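Local coordinates for tyrocidine synthetase 3 (Brevibacillus brevis, PDB 2JGP), which is part of a nonribosomal peptide synthetase, here a carrier and condensation domain pair that probably presents the growing peptide and forms peptide bonds of the antibiotic tyrocidine, at residues F86-S100 with R250-F263. Sequence-based numbering, arbitrary orientation. Where two conformers were deposited one is given.
Sequences FSIEPVQKQAYYPVS and RIQYKDFAVWQQEF
Ile88 lays CG1 over one face of the Trp259 indole, 3.7 Å from CG, where the largely irregular segment 86-100 wraps around helix 253-263 of the condensation domain, a member of the chloramphenicol acetyltransferase-like superfamily. The beta-branch of Ile88 gives it two arms: CG1 and CD1 run over the indole to the edge of the Phe256 ring, while CG2 packs on Ile251 CG2. Lys254 covers the Tyr97 ring, its CD 3.6 Å from the ring centroid in a CH-pi contact. Lys254 CG, between its own backbone N and carbonyl carbon (chi1 68°), turns the chain over the tyrosine, and NZ forms a salt bridge with Glu148. Val91 CG1 packs against Val258 CB at 3.6 Å, while the compact Pro98 ring lies beside Val258 CG2.

Arg250 NH2 donates to Glu89 OE2 at 3.2 Å within a salt bridge, in the guanidinium plane but 47° above that of the carboxylate; Asp363 forms a salt bridge with NH1. Short and two-pronged, the Asp255 carboxylate joins both segments: OD1 accepts from Val91 N at 3.0 Å, OD2 from Gln252 N at 2.8 Å. Ser100, N-cap of helix 101-113, donates from OG to Tyr253 OH at 2.7 Å; that phenol oxygen also bonds Met370 O.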
# COMPACT_ATOMS: atom_id res chain seq x y z
N PHE A 86 -17.11 7.99 8.18
CA PHE A 86 -15.88 7.82 7.39
C PHE A 86 -15.52 9.06 6.57
O PHE A 86 -14.47 9.09 5.92
CB PHE A 86 -16.02 6.63 6.43
CG PHE A 86 -15.98 5.31 7.11
CD1 PHE A 86 -17.14 4.74 7.63
CD2 PHE A 86 -14.79 4.61 7.24
CE1 PHE A 86 -17.10 3.52 8.26
CE2 PHE A 86 -14.75 3.38 7.87
CZ PHE A 86 -15.91 2.83 8.38
N SER A 87 -16.37 10.07 6.58
CA SER A 87 -16.18 11.26 5.77
C SER A 87 -15.04 12.13 6.30
O SER A 87 -14.98 12.42 7.50
CB SER A 87 -17.47 12.08 5.73
OG SER A 87 -17.26 13.33 5.11
N ILE A 88 -14.13 12.52 5.41
CA ILE A 88 -13.01 13.39 5.76
C ILE A 88 -13.23 14.78 5.16
O ILE A 88 -13.24 14.94 3.93
CB ILE A 88 -11.68 12.81 5.24
CG1 ILE A 88 -11.44 11.42 5.83
CG2 ILE A 88 -10.52 13.72 5.62
CD1 ILE A 88 -10.26 10.71 5.21
N GLU A 89 -13.43 15.77 6.02
CA GLU A 89 -13.69 17.15 5.61
C GLU A 89 -12.61 18.09 6.16
O GLU A 89 -11.91 17.73 7.11
CB GLU A 89 -15.07 17.58 6.13
CG GLU A 89 -16.21 16.65 5.74
CD GLU A 89 -16.56 16.74 4.27
OE1 GLU A 89 -16.13 15.86 3.49
OE2 GLU A 89 -17.26 17.70 3.88
N PRO A 90 -12.48 19.29 5.56
CA PRO A 90 -11.53 20.28 6.09
C PRO A 90 -11.78 20.58 7.57
O PRO A 90 -12.92 20.75 7.98
CB PRO A 90 -11.80 21.53 5.24
CG PRO A 90 -12.37 21.01 3.98
CD PRO A 90 -13.18 19.80 4.37
N VAL A 91 -10.71 20.62 8.36
CA VAL A 91 -10.83 20.78 9.81
C VAL A 91 -10.64 22.23 10.24
O VAL A 91 -10.04 23.02 9.53
CB VAL A 91 -9.82 19.88 10.55
CG1 VAL A 91 -10.04 18.42 10.17
CG2 VAL A 91 -8.39 20.30 10.25
N GLN A 92 -11.16 22.56 11.42
CA GLN A 92 -11.01 23.90 11.99
C GLN A 92 -9.54 24.15 12.35
O GLN A 92 -8.85 23.24 12.82
CB GLN A 92 -11.89 24.06 13.23
CG GLN A 92 -13.39 23.87 12.97
CD GLN A 92 -14.24 24.99 13.53
OE1 GLN A 92 -15.20 24.75 14.27
NE2 GLN A 92 -13.91 26.23 13.16
N LYS A 93 -9.09 25.38 12.13
CA LYS A 93 -7.71 25.76 12.41
C LYS A 93 -7.38 25.57 13.89
O LYS A 93 -8.20 25.87 14.76
CB LYS A 93 -7.43 27.20 11.99
CG LYS A 93 -5.99 27.66 12.26
CD LYS A 93 -5.58 28.85 11.40
CE LYS A 93 -4.13 29.26 11.68
NZ LYS A 93 -3.52 30.04 10.56
N GLN A 94 -6.18 25.07 14.16
CA GLN A 94 -5.75 24.73 15.51
C GLN A 94 -4.24 24.96 15.62
O GLN A 94 -3.55 25.01 14.60
CB GLN A 94 -6.13 23.28 15.81
CG GLN A 94 -6.72 23.02 17.19
CD GLN A 94 -8.00 23.80 17.47
OE1 GLN A 94 -8.05 24.61 18.39
NE2 GLN A 94 -9.03 23.56 16.67
N ALA A 95 -3.74 25.11 16.85
CA ALA A 95 -2.31 25.36 17.08
C ALA A 95 -1.47 24.17 16.64
O ALA A 95 -0.40 24.33 16.04
CB ALA A 95 -2.07 25.68 18.56
N TYR A 96 -1.96 22.97 16.95
CA TYR A 96 -1.32 21.72 16.56
C TYR A 96 -2.40 20.75 16.11
O TYR A 96 -3.57 20.94 16.42
CB TYR A 96 -0.57 21.09 17.73
CG TYR A 96 0.46 21.96 18.39
CD1 TYR A 96 0.14 22.73 19.50
CD2 TYR A 96 1.77 22.01 17.92
CE1 TYR A 96 1.09 23.53 20.12
CE2 TYR A 96 2.73 22.80 18.53
CZ TYR A 96 2.37 23.56 19.63
OH TYR A 96 3.30 24.35 20.25
N TYR A 97 -1.99 19.71 15.41
CA TYR A 97 -2.91 18.68 14.94
C TYR A 97 -2.41 17.31 15.37
O TYR A 97 -1.20 17.10 15.45
CB TYR A 97 -3.07 18.77 13.43
CG TYR A 97 -3.54 20.13 12.97
CD1 TYR A 97 -2.62 21.13 12.66
CD2 TYR A 97 -4.89 20.42 12.87
CE1 TYR A 97 -3.05 22.39 12.25
CE2 TYR A 97 -5.33 21.67 12.46
CZ TYR A 97 -4.40 22.65 12.16
OH TYR A 97 -4.84 23.89 11.75
N PRO A 98 -3.33 16.36 15.62
CA PRO A 98 -2.84 15.04 15.98
C PRO A 98 -2.02 14.43 14.85
O PRO A 98 -2.26 14.73 13.68
CB PRO A 98 -4.13 14.23 16.22
CG PRO A 98 -5.19 14.97 15.46
CD PRO A 98 -4.81 16.41 15.55
N VAL A 99 -1.05 13.60 15.20
CA VAL A 99 -0.41 12.75 14.21
C VAL A 99 -1.31 11.57 13.87
O VAL A 99 -2.17 11.19 14.67
CB VAL A 99 0.96 12.24 14.69
CG1 VAL A 99 1.91 13.40 14.89
CG2 VAL A 99 0.82 11.42 15.97
N SER A 100 -1.13 11.02 12.67
CA SER A 100 -1.75 9.75 12.34
C SER A 100 -1.07 8.63 13.14
O SER A 100 0.01 8.81 13.70
CB SER A 100 -1.62 9.47 10.85
OG SER A 100 -0.26 9.34 10.48
N ARG A 250 -8.24 19.81 -2.25
CA ARG A 250 -9.39 20.00 -1.36
C ARG A 250 -9.08 19.62 0.08
O ARG A 250 -9.51 20.30 1.01
CB ARG A 250 -10.58 19.16 -1.84
CG ARG A 250 -11.78 19.26 -0.89
CD ARG A 250 -13.04 18.60 -1.42
NE ARG A 250 -14.13 18.90 -0.49
CZ ARG A 250 -14.42 18.20 0.61
NH1 ARG A 250 -13.73 17.11 0.94
NH2 ARG A 250 -15.43 18.58 1.38
N ILE A 251 -8.36 18.51 0.24
CA ILE A 251 -8.14 17.90 1.53
C ILE A 251 -6.64 17.78 1.77
O ILE A 251 -5.87 17.49 0.85
CB ILE A 251 -8.82 16.50 1.58
CG1 ILE A 251 -10.34 16.62 1.35
CG2 ILE A 251 -8.56 15.80 2.89
CD1 ILE A 251 -11.08 17.40 2.43
N GLN A 252 -6.23 18.00 3.02
CA GLN A 252 -4.81 17.89 3.38
C GLN A 252 -4.58 16.78 4.40
O GLN A 252 -5.52 16.22 4.96
CB GLN A 252 -4.26 19.23 3.88
CG GLN A 252 -3.60 20.06 2.78
CD GLN A 252 -2.23 19.54 2.38
OE1 GLN A 252 -1.73 18.55 2.93
NE2 GLN A 252 -1.61 20.21 1.40
N TYR A 253 -3.31 16.44 4.63
CA TYR A 253 -2.99 15.33 5.53
C TYR A 253 -3.56 15.55 6.93
O TYR A 253 -4.08 14.62 7.53
CB TYR A 253 -1.48 15.07 5.62
CG TYR A 253 -1.18 13.73 6.24
CD1 TYR A 253 -1.23 12.57 5.47
CD2 TYR A 253 -0.88 13.60 7.59
CE1 TYR A 253 -0.98 11.33 6.03
CE2 TYR A 253 -0.62 12.36 8.15
CZ TYR A 253 -0.67 11.23 7.37
OH TYR A 253 -0.40 9.99 7.91
N LYS A 254 -3.49 16.77 7.45
CA LYS A 254 -3.98 17.04 8.81
C LYS A 254 -5.49 16.76 8.93
O LYS A 254 -5.96 16.39 10.00
CB LYS A 254 -3.65 18.46 9.26
CG LYS A 254 -4.37 19.59 8.54
CD LYS A 254 -3.81 20.92 9.02
CE LYS A 254 -4.66 22.09 8.57
NZ LYS A 254 -4.64 22.28 7.10
N ASP A 255 -6.22 16.94 7.83
CA ASP A 255 -7.65 16.62 7.78
C ASP A 255 -7.85 15.12 7.98
O ASP A 255 -8.73 14.69 8.75
CB ASP A 255 -8.27 17.05 6.45
CG ASP A 255 -8.16 18.55 6.19
OD1 ASP A 255 -8.30 19.35 7.15
OD2 ASP A 255 -7.97 18.93 5.01
N PHE A 256 -7.05 14.32 7.29
CA PHE A 256 -7.05 12.87 7.46
C PHE A 256 -6.68 12.49 8.88
O PHE A 256 -7.35 11.64 9.48
CB PHE A 256 -6.10 12.19 6.45
CG PHE A 256 -5.74 10.77 6.81
CD1 PHE A 256 -6.66 9.74 6.64
CD2 PHE A 256 -4.49 10.46 7.32
CE1 PHE A 256 -6.34 8.44 6.97
CE2 PHE A 256 -4.16 9.17 7.66
CZ PHE A 256 -5.08 8.16 7.48
N ALA A 257 -5.62 13.09 9.42
CA ALA A 257 -5.16 12.78 10.79
C ALA A 257 -6.20 13.11 11.87
O ALA A 257 -6.42 12.33 12.81
CB ALA A 257 -3.83 13.49 11.08
N VAL A 258 -6.84 14.27 11.74
CA VAL A 258 -7.91 14.64 12.67
C VAL A 258 -9.07 13.65 12.55
O VAL A 258 -9.60 13.21 13.57
CB VAL A 258 -8.41 16.08 12.43
CG1 VAL A 258 -9.64 16.36 13.28
CG2 VAL A 258 -7.31 17.08 12.76
N TRP A 259 -9.45 13.30 11.33
CA TRP A 259 -10.49 12.30 11.11
C TRP A 259 -10.13 10.97 11.77
O TRP A 259 -10.95 10.38 12.46
CB TRP A 259 -10.79 12.06 9.62
CG TRP A 259 -11.60 10.81 9.43
CD1 TRP A 259 -12.95 10.68 9.58
CD2 TRP A 259 -11.10 9.50 9.16
NE1 TRP A 259 -13.32 9.38 9.39
CE2 TRP A 259 -12.21 8.63 9.13
CE3 TRP A 259 -9.82 8.97 8.92
CZ2 TRP A 259 -12.08 7.26 8.87
CZ3 TRP A 259 -9.69 7.61 8.66
CH2 TRP A 259 -10.82 6.78 8.63
N GLN A 260 -8.90 10.50 11.57
CA GLN A 260 -8.50 9.21 12.12
C GLN A 260 -8.64 9.20 13.65
O GLN A 260 -9.11 8.22 14.23
CB GLN A 260 -7.08 8.86 11.69
CG GLN A 260 -6.70 7.40 11.92
CD GLN A 260 -5.22 7.18 11.69
OE1 GLN A 260 -4.39 7.81 12.34
NE2 GLN A 260 -4.89 6.29 10.75
N GLN A 261 -8.27 10.31 14.30
CA GLN A 261 -8.41 10.41 15.75
C GLN A 261 -9.88 10.38 16.19
O GLN A 261 -10.24 9.66 17.11
CB GLN A 261 -7.75 11.68 16.28
CG GLN A 261 -7.78 11.79 17.80
CD GLN A 261 -7.16 13.08 18.28
OE1 GLN A 261 -7.61 14.17 17.93
NE2 GLN A 261 -6.13 12.96 19.11
N GLU A 262 -10.72 11.18 15.53
CA GLU A 262 -12.16 11.18 15.81
C GLU A 262 -12.75 9.80 15.58
O GLU A 262 -13.49 9.28 16.41
CB GLU A 262 -12.88 12.19 14.92
CG GLU A 262 -12.57 13.64 15.25
CD GLU A 262 -13.07 14.61 14.20
OE1 GLU A 262 -13.11 15.82 14.49
OE2 GLU A 262 -13.41 14.16 13.08
N PHE A 263 -12.40 9.20 14.44
CA PHE A 263 -12.92 7.90 14.05
C PHE A 263 -12.60 6.82 15.08
O PHE A 263 -13.41 5.93 15.32
CB PHE A 263 -12.35 7.49 12.69
CG PHE A 263 -12.89 6.21 12.16
CD1 PHE A 263 -14.21 6.12 11.73
CD2 PHE A 263 -12.10 5.07 12.10
CE1 PHE A 263 -14.72 4.94 11.25
CE2 PHE A 263 -12.60 3.88 11.62
CZ PHE A 263 -13.92 3.82 11.19
O HOH W 1 -11.47 15.55 8.71
O HOH W 2 -4.86 10.86 14.50